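Local coordinates for probable sugar ABC transporter, sugar-binding protein (Streptococcus pneumoniae, PDB 2W7Y) that binds the blood group A trisaccharide and probably delivers such glycans to an ABC transporter for uptake by the bacterium, at residues E38-Y43 / V75-T80; P295-A300 / T376-A381; V302-S307 / A383-V388. All blocks are in the same frame, centred on the assembly; numbering follows the deposited sequence.

Contact 1. Residues E38-Y43 / V75-T80; sequences EVLEFY and VEFKPT
Five backbone hydrogen bonds join residues 38-43 to 75-80 as parallel strands. Thr80 N gives to Phe42 O at 2.6 Å and Phe42 N to Lys78 O at 2.7 Å, the latter nearly straight with an N-H...O angle of 173°. Lys78 N to Leu40 O, Leu40 N to Glu76 O and Glu76 N to Glu38 O continue the ladder, which steps from one residue to the next but one on each strand, as parallel pairing requires. The short strand segments are turned 25° against each other, as in a twisted sheet.

On the face carrying Leu40, Phe42, Phe77 and Pro79, the packing is aromatic and aliphatic. Phe77 CZ lies 3.4 Å from Phe42 CD2; the two ring planes are 26° apart but slid so far that they barely overlap. Phe42 keeps CG anti to its own nitrogen, and both its CB and CD2 meet the far end of Phe77. Leu40 CD2 comes to the ring edge of Phe77, 3.8 Å from CD1, while Pro79 CB reaches the edge of Phe42. On the face carrying Val39, Glu41, Tyr43, Lys78 and Thr80, Val39 CG1 lies beside Lys78 CB at 3.8 Å, and Tyr43 CD2 beside Thr80 CB. Glu41 makes a salt bridge to Lys93, and its OE2 takes a weak hydrogen bond from Tyr43 OH.

Strand 76-81 is outermost in its four-stranded sheet, while strand 39-44 also pairs with strand 102-104. Helix 54-69 connects the pair in a beta-alpha-beta crossover; its Tyr63 and Phe66 meet Phe42 and Phe77 edge-to-face, and Phe328 of helix 319-332 meets both rings.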
loop_
_atom_site.group_PDB
_atom_site.type_symbol
_atom_site.label_atom_id
_atom_site.label_comp_id
_atom_site.label_asym_id
_atom_site.label_seq_id
_atom_site.Cartn_x
_atom_site.Cartn_y
_atom_site.Cartn_z
ATOM N N GLU A 38 -2.821 -16.113 30.508
ATOM C CA GLU A 38 -2.001 -15.767 29.307
ATOM C C GLU A 38 -2.590 -14.599 28.522
ATOM O O GLU A 38 -3.808 -14.459 28.418
ATOM C CB GLU A 38 -1.849 -16.980 28.388
ATOM C CG GLU A 38 -0.817 -17.989 28.849
ATOM C CD GLU A 38 -0.520 -19.035 27.793
ATOM O OE1 GLU A 38 -1.407 -19.869 27.509
ATOM O OE2 GLU A 38 0.606 -19.025 27.250
ATOM N N VAL A 39 -1.710 -13.773 27.964
ATOM C CA VAL A 39 -2.115 -12.587 27.205
ATOM C C VAL A 39 -1.519 -12.616 25.799
ATOM O O VAL A 39 -0.301 -12.734 25.630
ATOM C CB VAL A 39 -1.696 -11.276 27.930
ATOM C CG1 VAL A 39 -2.046 -10.047 27.094
ATOM C CG2 VAL A 39 -2.344 -11.185 29.312
ATOM N N LEU A 40 -2.388 -12.519 24.795
ATOM C CA LEU A 40 -1.958 -12.385 23.407
ATOM C C LEU A 40 -1.968 -10.906 23.007
ATOM O O LEU A 40 -3.036 -10.300 22.846
ATOM C CB LEU A 40 -2.855 -13.208 22.476
ATOM C CG LEU A 40 -2.490 -13.250 20.987
ATOM C CD1 LEU A 40 -1.319 -14.191 20.725
ATOM C CD2 LEU A 40 -3.688 -13.659 20.159
ATOM N N GLU A 41 -0.770 -10.339 22.856
ATOM C CA GLU A 41 -0.601 -8.926 22.517
ATOM C C GLU A 41 -0.712 -8.692 21.007
ATOM O O GLU A 41 0.032 -9.282 20.222
ATOM C CB GLU A 41 0.733 -8.389 23.073
ATOM C CG GLU A 41 1.997 -9.010 22.462
ATOM C CD GLU A 41 3.293 -8.653 23.193
ATOM O OE1 GLU A 41 4.382 -9.013 22.679
ATOM O OE2 GLU A 41 3.226 -8.025 24.274
ATOM N N PHE A 42 -1.652 -7.836 20.609
ATOM C CA PHE A 42 -1.870 -7.540 19.195
ATOM C C PHE A 42 -1.559 -6.082 18.866
ATOM O O PHE A 42 -2.251 -5.176 19.321
ATOM C CB PHE A 42 -3.294 -7.939 18.759
ATOM C CG PHE A 42 -3.734 -7.328 17.447
ATOM C CD1 PHE A 42 -3.026 -7.573 16.265
ATOM C CD2 PHE A 42 -4.856 -6.511 17.392
ATOM C CE1 PHE A 42 -3.425 -7.005 15.050
ATOM C CE2 PHE A 42 -5.268 -5.941 16.185
ATOM C CZ PHE A 42 -4.551 -6.191 15.009
ATOM N N TYR A 43 -0.516 -5.871 18.069
ATOM C CA TYR A 43 -0.095 -4.527 17.682
ATOM C C TYR A 43 -0.694 -4.098 16.340
ATOM O O TYR A 43 -0.627 -4.837 15.357
ATOM C CB TYR A 43 1.440 -4.416 17.672
ATOM C CG TYR A 43 2.058 -4.674 19.029
ATOM C CD1 TYR A 43 2.499 -5.950 19.382
ATOM C CD2 TYR A 43 2.171 -3.650 19.971
ATOM C CE1 TYR A 43 3.047 -6.199 20.632
ATOM C CE2 TYR A 43 2.717 -3.890 21.229
ATOM C CZ TYR A 43 3.153 -5.167 21.553
ATOM O OH TYR A 43 3.700 -5.413 22.796
ATOM N N VAL A 75 -6.873 -17.606 27.456
ATOM C CA VAL A 75 -5.956 -16.609 26.900
ATOM C C VAL A 75 -6.747 -15.362 26.512
ATOM O O VAL A 75 -7.745 -15.455 25.793
ATOM C CB VAL A 75 -5.181 -17.150 25.663
ATOM C CG1 VAL A 75 -4.179 -16.114 25.149
ATOM C CG2 VAL A 75 -4.469 -18.460 25.989
ATOM N N GLU A 76 -6.309 -14.201 26.992
ATOM C CA GLU A 76 -7.005 -12.954 26.681
ATOM C C GLU A 76 -6.338 -12.167 25.551
ATOM O O GLU A 76 -5.111 -12.111 25.442
ATOM C CB GLU A 76 -7.219 -12.087 27.932
ATOM C CG GLU A 76 -6.086 -11.131 28.285
ATOM C CD GLU A 76 -6.519 -10.043 29.258
ATOM O OE1 GLU A 76 -7.140 -10.376 30.294
ATOM O OE2 GLU A 76 -6.232 -8.854 28.989
ATOM N N PHE A 77 -7.175 -11.573 24.712
ATOM C CA PHE A 77 -6.733 -10.812 23.557
ATOM C C PHE A 77 -6.534 -9.352 23.955
ATOM O O PHE A 77 -7.428 -8.728 24.538
ATOM C CB PHE A 77 -7.768 -10.944 22.435
ATOM C CG PHE A 77 -7.345 -10.323 21.135
ATOM C CD1 PHE A 77 -6.400 -10.947 20.325
ATOM C CD2 PHE A 77 -7.900 -9.123 20.713
ATOM C CE1 PHE A 77 -6.012 -10.380 19.122
ATOM C CE2 PHE A 77 -7.514 -8.550 19.504
ATOM C CZ PHE A 77 -6.572 -9.186 18.712
ATOM N N LYS A 78 -5.352 -8.821 23.649
ATOM C CA LYS A 78 -5.006 -7.446 24.005
ATOM C C LYS A 78 -4.536 -6.625 22.796
ATOM O O LYS A 78 -3.374 -6.717 22.394
ATOM C CB LYS A 78 -3.965 -7.418 25.135
ATOM C CG LYS A 78 -3.594 -6.019 25.633
ATOM C CD LYS A 78 -4.760 -5.343 26.340
ATOM C CE LYS A 78 -4.464 -3.886 26.650
ATOM N NZ LYS A 78 -5.604 -3.246 27.370
ATOM N N PRO A 79 -5.447 -5.824 22.212
ATOM C CA PRO A 79 -5.061 -4.909 21.147
ATOM C C PRO A 79 -4.289 -3.706 21.705
ATOM O O PRO A 79 -4.715 -3.080 22.685
ATOM C CB PRO A 79 -6.402 -4.467 20.541
ATOM C CG PRO A 79 -7.465 -5.302 21.211
ATOM C CD PRO A 79 -6.887 -5.735 22.515
ATOM N N THR A 80 -3.152 -3.411 21.080
ATOM C CA THR A 80 -2.305 -2.297 21.470
ATOM C C THR A 80 -2.111 -1.377 20.268
ATOM O O THR A 80 -1.399 -1.731 19.324
ATOM C CB THR A 80 -0.936 -2.783 22.007
ATOM O OG1 THR A 80 -1.142 -3.746 23.049
ATOM C CG2 THR A 80 -0.127 -1.621 22.559
#

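Contact 2. Residues P295-A300 / T376-A381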
loop_
_atom_site.group_PDB
_atom_site.type_symbol
_atom_site.label_atom_id
_atom_site.label_comp_id
_atom_site.label_asym_id
_atom_site.label_seq_id
_atom_site.Cartn_x
_atom_site.Cartn_y
_atom_site.Cartn_z
ATOM N N PRO A 295 -11.014 9.056 -8.924
ATOM C CA PRO A 295 -10.006 8.016 -9.116
ATOM C C PRO A 295 -9.510 7.908 -10.562
ATOM O O PRO A 295 -10.265 8.139 -11.507
ATOM C CB PRO A 295 -10.737 6.736 -8.704
ATOM C CG PRO A 295 -12.173 7.023 -8.920
ATOM C CD PRO A 295 -12.370 8.500 -8.746
ATOM N N GLY A 296 -8.236 7.564 -10.709
ATOM C CA GLY A 296 -7.662 7.210 -11.994
ATOM C C GLY A 296 -6.561 6.202 -11.762
ATOM O O GLY A 296 -6.329 5.782 -10.631
ATOM N N ILE A 297 -5.875 5.808 -12.827
ATOM C CA ILE A 297 -4.696 4.949 -12.695
ATOM C C ILE A 297 -3.503 5.563 -13.429
ATOM O O ILE A 297 -3.595 6.677 -13.950
ATOM C CB ILE A 297 -4.960 3.468 -13.130
ATOM C CG1 ILE A 297 -5.492 3.391 -14.569
ATOM C CG2 ILE A 297 -5.907 2.775 -12.142
ATOM C CD1 ILE A 297 -5.494 2.000 -15.160
ATOM N N TYR A 298 -2.399 4.826 -13.469
ATOM C CA TYR A 298 -1.118 5.330 -13.957
ATOM C C TYR A 298 -0.973 5.187 -15.476
ATOM O O TYR A 298 -1.684 4.381 -16.081
ATOM C CB TYR A 298 0.021 4.628 -13.206
ATOM C CG TYR A 298 -0.032 4.859 -11.711
ATOM C CD1 TYR A 298 0.715 5.875 -11.116
ATOM C CD2 TYR A 298 -0.853 4.079 -10.894
ATOM C CE1 TYR A 298 0.659 6.095 -9.742
ATOM C CE2 TYR A 298 -0.919 4.291 -9.528
ATOM C CZ TYR A 298 -0.165 5.300 -8.956
ATOM O OH TYR A 298 -0.237 5.513 -7.598
ATOM N N PRO A 299 -0.071 5.989 -16.100
ATOM C CA PRO A 299 0.144 5.989 -17.556
ATOM C C PRO A 299 0.290 4.599 -18.171
ATOM O O PRO A 299 0.839 3.687 -17.538
ATOM C CB PRO A 299 1.447 6.769 -17.716
ATOM C CG PRO A 299 1.465 7.692 -16.570
ATOM C CD PRO A 299 0.795 6.981 -15.432
ATOM N N ALA A 300 -0.200 4.466 -19.404
ATOM C CA ALA A 300 -0.253 3.194 -20.137
ATOM C C ALA A 300 -1.178 2.150 -19.491
ATOM O O ALA A 300 -1.008 0.947 -19.695
ATOM C CB ALA A 300 1.163 2.629 -20.373
ATOM N N THR A 376 -12.805 -0.913 -9.387
ATOM C CA THR A 376 -13.109 -1.353 -10.759
ATOM C C THR A 376 -12.043 -0.907 -11.774
ATOM O O THR A 376 -11.732 -1.643 -12.711
ATOM C CB THR A 376 -14.538 -0.909 -11.199
ATOM O OG1 THR A 376 -15.511 -1.579 -10.390
ATOM C CG2 THR A 376 -14.823 -1.241 -12.661
ATOM N N GLN A 377 -11.484 0.286 -11.573
ATOM C CA GLN A 377 -10.409 0.794 -12.429
ATOM C C GLN A 377 -9.148 -0.070 -12.372
ATOM O O GLN A 377 -8.556 -0.365 -13.412
ATOM C CB GLN A 377 -10.065 2.237 -12.069
ATOM C CG GLN A 377 -11.105 3.256 -12.509
ATOM C CD GLN A 377 -10.734 4.659 -12.090
ATOM O OE1 GLN A 377 -9.828 4.853 -11.281
ATOM N NE2 GLN A 377 -11.429 5.648 -12.639
ATOM N N VAL A 378 -8.754 -0.465 -11.159
ATOM C CA VAL A 378 -7.576 -1.303 -10.934
ATOM C C VAL A 378 -7.818 -2.721 -11.456
ATOM O O VAL A 378 -6.934 -3.322 -12.073
ATOM C CB VAL A 378 -7.168 -1.341 -9.433
ATOM C CG1 VAL A 378 -5.988 -2.284 -9.206
ATOM C CG2 VAL A 378 -6.840 0.056 -8.920
ATOM N N LYS A 379 -9.022 -3.238 -11.217
ATOM C CA LYS A 379 -9.431 -4.561 -11.707
ATOM C C LYS A 379 -9.470 -4.650 -13.235
ATOM O O LYS A 379 -9.372 -5.744 -13.798
ATOM C CB LYS A 379 -10.800 -4.947 -11.135
ATOM C CG LYS A 379 -10.778 -5.391 -9.680
ATOM C CD LYS A 379 -12.176 -5.780 -9.211
ATOM C CE LYS A 379 -12.150 -6.489 -7.859
ATOM N NZ LYS A 379 -11.401 -7.785 -7.915
ATOM N N ASN A 380 -9.613 -3.502 -13.896
ATOM C CA ASN A 380 -9.719 -3.445 -15.357
ATOM C C ASN A 380 -8.532 -2.743 -16.025
ATOM O O ASN A 380 -8.607 -2.337 -17.190
ATOM C CB ASN A 380 -11.046 -2.802 -15.776
ATOM C CG ASN A 380 -12.240 -3.685 -15.465
ATOM O OD1 ASN A 380 -12.605 -4.559 -16.253
ATOM N ND2 ASN A 380 -12.857 -3.456 -14.310
ATOM N N ALA A 381 -7.442 -2.610 -15.274
ATOM C CA ALA A 381 -6.186 -2.070 -15.788
ATOM C C ALA A 381 -5.610 -2.986 -16.867
ATOM O O ALA A 381 -5.799 -4.209 -16.819
ATOM C CB ALA A 381 -5.185 -1.897 -14.651
#
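The side-chain amide of Gln377 reaches from helix 366-379 to the backbone at Pro295. Gln377 NE2 donates to Pro295 O over 3.0 Å with an N-H...O angle of 158°. The oxygen lies in the amide plane of Gln377, yet the nitrogen stands above the carbonyl plane, 67° out of it, and therefore does not use a lone-pair direction. Proximity alone would suggest a second bond, since Gln377 OE1 is 3.2 Å from Gly296 N, but the angle there is poor, so one hydrogen bond carries the polar part of the contact.

Placement of this amide follows from the Gln377 chain, which extends beyond CG (chi2 178°) and crosses the Pro295 ring at about a right angle. Gln377 OE1 comes within 3.3 Å of Pro295 CB, so the amide lies against both the proline side chain and the peptide that follows it.

Farther along, Ile297 supplies the apolar part. Ile297's branches divide the work: CG2 faces Gln377 CB and Val378 CG2, at 4.2 Å and 4.3 Å, whereas CD1 meets Ala381 CB at 3.9 Å. The isoleucine thus touches both the last turn of the helix and the chain just beyond it. At that helix end Asn380 ND2 donates to Thr376 O at 2.7 Å, turning the asparagine side chain back on the final turn.

Strand 293-296 pairs with strand 157-164, where Pro295 packs on Trp162. Strand 302-306 packs against the apolar part, its Ala303 being touched by Ile297, Val378 and Ala381. The contact joins the end of helix 366-379 to strands 157-164, 293-296 and 302-306 of one mixed sheet.

Contact 3. Residues V302-S307 / A383-V388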
loop_
_atom_site.group_PDB
_atom_site.type_symbol
_atom_site.label_atom_id
_atom_site.label_comp_id
_atom_site.label_asym_id
_atom_site.label_seq_id
_atom_site.Cartn_x
_atom_site.Cartn_y
_atom_site.Cartn_z
ATOM N N VAL A 302 -1.676 1.250 -16.274
ATOM C CA VAL A 302 -1.083 0.424 -15.222
ATOM C C VAL A 302 -1.637 0.810 -13.849
ATOM O O VAL A 302 -1.859 1.987 -13.567
ATOM C CB VAL A 302 0.472 0.497 -15.233
ATOM C CG1 VAL A 302 1.081 -0.412 -14.169
ATOM C CG2 VAL A 302 1.017 0.122 -16.607
ATOM N N ALA A 303 -1.879 -0.197 -13.012
ATOM C CA ALA A 303 -2.297 0.015 -11.628
ATOM C C ALA A 303 -1.520 -0.904 -10.694
ATOM O O ALA A 303 -0.898 -1.869 -11.133
ATOM C CB ALA A 303 -3.800 -0.204 -11.478
ATOM N N ILE A 304 -1.542 -0.583 -9.404
ATOM C CA ILE A 304 -0.913 -1.423 -8.393
ATOM C C ILE A 304 -1.968 -2.351 -7.785
ATOM O O ILE A 304 -3.034 -1.898 -7.356
ATOM C CB ILE A 304 -0.195 -0.575 -7.298
ATOM C CG1 ILE A 304 1.035 0.124 -7.892
ATOM C CG2 ILE A 304 0.218 -1.447 -6.112
ATOM C CD1 ILE A 304 1.476 1.387 -7.173
ATOM N N SER A 305 -1.673 -3.649 -7.785
ATOM C CA SER A 305 -2.526 -4.636 -7.131
ATOM C C SER A 305 -1.684 -5.673 -6.417
ATOM O O SER A 305 -1.186 -6.628 -7.024
ATOM C CB SER A 305 -3.472 -5.317 -8.119
ATOM O OG SER A 305 -4.461 -6.059 -7.423
ATOM N N SER A 306 -1.511 -5.458 -5.120
ATOM C CA SER A 306 -0.821 -6.413 -4.280
ATOM C C SER A 306 -1.586 -6.625 -2.985
ATOM O O SER A 306 -2.657 -6.039 -2.779
ATOM C CB SER A 306 0.621 -5.981 -4.022
ATOM O OG SER A 306 0.650 -4.743 -3.348
ATOM N N SER A 307 -1.051 -7.495 -2.136
ATOM C CA SER A 307 -1.664 -7.821 -0.863
ATOM C C SER A 307 -1.201 -6.847 0.204
ATOM O O SER A 307 -2.020 -6.243 0.901
ATOM C CB SER A 307 -1.296 -9.248 -0.455
ATOM O OG SER A 307 -1.583 -10.161 -1.500
ATOM N N ALA A 383 -2.437 -3.480 -17.333
ATOM C CA ALA A 383 -1.401 -4.217 -16.624
ATOM C C ALA A 383 -1.476 -3.901 -15.148
ATOM O O ALA A 383 -1.791 -2.776 -14.751
ATOM C CB ALA A 383 -0.020 -3.875 -17.171
ATOM N N VAL A 384 -1.181 -4.898 -14.328
ATOM C CA VAL A 384 -1.206 -4.713 -12.893
ATOM C C VAL A 384 0.089 -5.260 -12.270
ATOM O O VAL A 384 0.543 -6.360 -12.619
ATOM C CB VAL A 384 -2.525 -5.291 -12.290
ATOM C CG1 VAL A 384 -2.318 -6.631 -11.577
ATOM C CG2 VAL A 384 -3.209 -4.257 -11.410
ATOM N N VAL A 385 0.694 -4.462 -11.389
ATOM C CA VAL A 385 1.958 -4.807 -10.728
ATOM C C VAL A 385 1.810 -4.925 -9.201
ATOM O O VAL A 385 0.908 -4.319 -8.622
ATOM C CB VAL A 385 3.105 -3.790 -11.069
ATOM C CG1 VAL A 385 3.483 -3.863 -12.543
ATOM C CG2 VAL A 385 2.733 -2.364 -10.672
ATOM N N PRO A 386 2.678 -5.730 -8.548
ATOM C CA PRO A 386 2.714 -5.729 -7.089
ATOM C C PRO A 386 3.602 -4.591 -6.576
ATOM O O PRO A 386 4.315 -3.964 -7.361
ATOM C CB PRO A 386 3.334 -7.089 -6.756
ATOM C CG PRO A 386 4.239 -7.375 -7.903
ATOM C CD PRO A 386 3.647 -6.688 -9.120
ATOM N N THR A 387 3.558 -4.320 -5.278
ATOM C CA THR A 387 4.401 -3.265 -4.712
ATOM C C THR A 387 5.841 -3.746 -4.600
ATOM O O THR A 387 6.090 -4.923 -4.301
ATOM C CB THR A 387 3.933 -2.807 -3.318
ATOM O OG1 THR A 387 3.837 -3.945 -2.453
ATOM C CG2 THR A 387 2.592 -2.101 -3.392
ATOM N N VAL A 388 6.776 -2.830 -4.851
ATOM C CA VAL A 388 8.204 -3.051 -4.611
ATOM C C VAL A 388 8.431 -3.684 -3.232
ATOM O O VAL A 388 9.223 -4.621 -3.096
ATOM C CB VAL A 388 9.011 -1.720 -4.738
ATOM C CG1 VAL A 388 10.394 -1.836 -4.096
ATOM C CG2 VAL A 388 9.130 -1.298 -6.201
#
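Ile304 overlaps two residues of 383-388 with its separate branches: CG2 meets Thr387 CG2 at 3.7 Å, the side chains crossing at about a right angle, and CG1 lies 4.1 Å from Val385 CG2. Val385 CG2 also approaches Val302 CG1, so one methyl serves both neighbours. Val302, Ile304 and Val385 share a face with Ala383. On the face of Ala303 and Val384, Val384 CG2 is 4.1 Å from Ala303 CB; it also touches Ser305 CB at 3.5 Å.

Three backbone bonds carry the pairing: Ala303 N to Ala383 O, Val385 N to Ala303 O, and Ser305 N to Val385 O, which is the shortest at 2.8 Å and has an N-H...O angle of 162°. Ala303 and Val385 each bond through both N and O, the pattern of parallel strands. The short segments are turned 43° against each other, a strong twist, and the ladder ends just before Pro386. Strand 302-306 also runs antiparallel to strand 157-164, placing strand 383-385 on its other side in a mixed sheet. The N-acetylgalactosamine unit of the bound trisaccharide lies about 7 Å from the Thr387 side chain, close to the glycan pocket.

Beyond the ladder, Ser306 CB packs 3.7 Å from Pro386 CA. With chi1 at 61°, Ser306 OG sits between its backbone N and carbonyl carbon and points to Thr387, forming a weak hydrogen bond with Thr387 OG1. Thr387 is the N-cap of helix 388-392, and its OG1 accepts from Asp390 N. Asn212 of helix 207-215 holds the same turn, with bonds to Pro386 O and Val388 N.

Contact 1 closes first along the chain and lies in a separate four-stranded sheet, its centre about 39 Å from that of contact 2 and about 33 Å from that of contact 3. Contacts 2 and 3 have centres about 10 Å apart and interleave in sequence: strands 293-296 and 302-306 come first, then helix 366-379 and strand 383-385. They reach the same mixed sheet and touch directly, Ile297 CG2 lying 3.7 Å from Ala303 CB. This division into two sheets, with the bound glycan between contact 1 and the other pair, is consistent with the two-lobed build of solute-binding proteins, whose ligand sits in the cleft between lobes.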